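Local coordinates for 2-hydroxyisobutyryl-CoA synthetase (Aquincola tertiaricarbonis, PDB 6HDY), which belongs to the ANL superfamily of AMP-binding (adenylate-forming) enzymes, pairing a large N-terminal part with a small C-terminal domain, at residues S384-A389 with L413-E418. Sequence-based numbering, arbitrary orientation.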
loop_
_atom_site.group_PDB
_atom_site.type_symbol
_atom_site.label_atom_id
_atom_site.label_comp_id
_atom_site.label_asym_id
_atom_site.label_seq_id
_atom_site.Cartn_x
_atom_site.Cartn_y
_atom_site.Cartn_z
ATOM N N SER A 384 26.487 9.675 -5.802
ATOM C CA SER A 384 25.713 10.914 -5.878
ATOM C C SER A 384 26.486 12.073 -6.530
ATOM O O SER A 384 25.854 12.999 -7.058
ATOM C CB SER A 384 25.175 11.318 -4.507
ATOM O OG SER A 384 26.239 11.638 -3.627
ATOM N N GLU A 385 27.839 12.035 -6.475
ATOM C CA GLU A 385 28.703 13.076 -7.072
ATOM C C GLU A 385 28.664 12.980 -8.607
ATOM O O GLU A 385 28.615 14.003 -9.284
ATOM C CB GLU A 385 30.139 12.974 -6.548
ATOM C CG GLU A 385 30.284 13.246 -5.053
ATOM C CD GLU A 385 31.638 12.897 -4.454
ATOM O OE1 GLU A 385 32.182 11.822 -4.790
ATOM O OE2 GLU A 385 32.141 13.685 -3.621
ATOM N N ILE A 386 28.607 11.736 -9.132
ATOM C CA ILE A 386 28.494 11.405 -10.558
ATOM C C ILE A 386 27.103 11.796 -11.065
ATOM O O ILE A 386 26.990 12.427 -12.120
ATOM C CB ILE A 386 28.843 9.912 -10.811
ATOM C CG1 ILE A 386 30.352 9.674 -10.583
ATOM C CG2 ILE A 386 28.392 9.435 -12.211
ATOM C CD1 ILE A 386 30.714 8.286 -10.174
ATOM N N ASP A 387 26.050 11.439 -10.292
ATOM C CA ASP A 387 24.662 11.769 -10.592
ATOM C C ASP A 387 24.504 13.279 -10.700
ATOM O O ASP A 387 23.899 13.737 -11.661
ATOM C CB ASP A 387 23.729 11.209 -9.498
ATOM C CG ASP A 387 22.255 11.276 -9.831
ATOM O OD1 ASP A 387 21.899 11.006 -10.997
ATOM O OD2 ASP A 387 21.452 11.549 -8.915
ATOM N N ALA A 388 25.083 14.050 -9.742
ATOM C CA ALA A 388 25.047 15.508 -9.703
ATOM C C ALA A 388 25.715 16.147 -10.926
ATOM O O ALA A 388 25.128 17.053 -11.523
ATOM C CB ALA A 388 25.701 16.023 -8.428
ATOM N N ALA A 389 26.925 15.667 -11.306
ATOM C CA ALA A 389 27.683 16.219 -12.433
ATOM C C ALA A 389 26.960 15.988 -13.755
ATOM O O ALA A 389 26.858 16.921 -14.554
ATOM C CB ALA A 389 29.081 15.621 -12.477
ATOM N N LEU A 413 37.286 5.403 -14.161
ATOM C CA LEU A 413 35.867 5.316 -13.900
ATOM C C LEU A 413 35.134 4.905 -15.183
ATOM O O LEU A 413 35.245 5.598 -16.184
ATOM C CB LEU A 413 35.358 6.674 -13.385
ATOM C CG LEU A 413 33.832 6.810 -13.159
ATOM C CD1 LEU A 413 33.322 5.818 -12.118
ATOM C CD2 LEU A 413 33.473 8.219 -12.755
ATOM N N LEU A 414 34.393 3.778 -15.152
ATOM C CA LEU A 414 33.623 3.304 -16.304
ATOM C C LEU A 414 32.164 3.743 -16.133
ATOM O O LEU A 414 31.524 3.409 -15.122
ATOM C CB LEU A 414 33.717 1.767 -16.504
ATOM C CG LEU A 414 35.106 1.114 -16.663
ATOM C CD1 LEU A 414 34.971 -0.370 -16.908
ATOM C CD2 LEU A 414 35.914 1.742 -17.802
ATOM N N LEU A 415 31.648 4.509 -17.116
ATOM C CA LEU A 415 30.268 5.008 -17.097
ATOM C C LEU A 415 29.517 4.614 -18.359
ATOM O O LEU A 415 30.097 4.627 -19.442
ATOM C CB LEU A 415 30.225 6.541 -16.920
ATOM C CG LEU A 415 30.867 7.167 -15.659
ATOM C CD1 LEU A 415 30.814 8.699 -15.728
ATOM C CD2 LEU A 415 30.156 6.688 -14.354
ATOM N N ARG A 416 28.243 4.214 -18.205
ATOM C CA ARG A 416 27.315 3.897 -19.292
ATOM C C ARG A 416 26.315 5.036 -19.175
ATOM O O ARG A 416 25.599 5.112 -18.174
ATOM C CB ARG A 416 26.620 2.526 -19.120
ATOM C CG ARG A 416 27.574 1.310 -19.127
ATOM C CD ARG A 416 26.803 0.015 -19.358
ATOM N NE ARG A 416 26.701 -0.264 -20.792
ATOM C CZ ARG A 416 25.801 -1.054 -21.373
ATOM N NH1 ARG A 416 24.873 -1.669 -20.644
ATOM N NH2 ARG A 416 25.809 -1.223 -22.692
ATOM N N VAL A 417 26.353 5.992 -20.124
ATOM C CA VAL A 417 25.519 7.192 -20.053
ATOM C C VAL A 417 24.522 7.302 -21.218
ATOM O O VAL A 417 24.877 7.097 -22.384
ATOM C CB VAL A 417 26.402 8.472 -19.918
ATOM C CG1 VAL A 417 25.561 9.742 -19.864
ATOM C CG2 VAL A 417 27.324 8.393 -18.702
ATOM N N GLU A 418 23.278 7.637 -20.886
ATOM C CA GLU A 418 22.249 7.879 -21.881
ATOM C C GLU A 418 22.341 9.329 -22.382
ATOM O O GLU A 418 22.357 10.249 -21.559
ATOM C CB GLU A 418 20.843 7.677 -21.279
ATOM C CG GLU A 418 20.152 6.389 -21.682
ATOM C CD GLU A 418 18.742 6.240 -21.150
ATOM O OE1 GLU A 418 17.980 7.234 -21.194
ATOM O OE2 GLU A 418 18.371 5.107 -20.765
#
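Ile386, on the helix 383-391, reaches strand 413-419 by sending its two branches to two different leucines. The longer branch meets Leu413 tip to tip: Ile386 CD1 lies 3.8 Å from Leu413 CD2 and 4.1 Å from Leu413 CD1, so the end methyl touches both prongs of the leucine fork. The shorter branch runs across Leu415, with Ile386 CG2 3.9 Å from Leu415 CD2. This division follows from the first torsion of Ile386 (chi1 -69°), which sets CG1 beside the backbone N and CG2 anti to it. Leu413 and Leu415, two residues apart on the strand, present their side chains on the same face. All three residues are buried, and the contact is wholly apolar, without a hydrogen bond across it. His400 and Ile402 of strand 399-403 and Leu446 of helix 428-446 also pack on Ile386.

Between the two segments, contact is confined to Ile386 and the two leucines. The backbones stay well apart, the nearest CA atoms, of Ile386 and Leu415, being 9.3 Å from each other. Ser384, Glu385, Asp387 and Ala388 are partly exposed and do not touch the strand; Ser384 OG bonds Phe367 O instead. On the other face of the strand, Arg416 forms a salt bridge with Glu453. Such helix-on-sheet packing through aliphatic side chains that meet at their methyl ends is typical of the hydrophobic core of a small alpha+beta domain, here the C-terminal domain of an AMP-binding (ANL) enzyme.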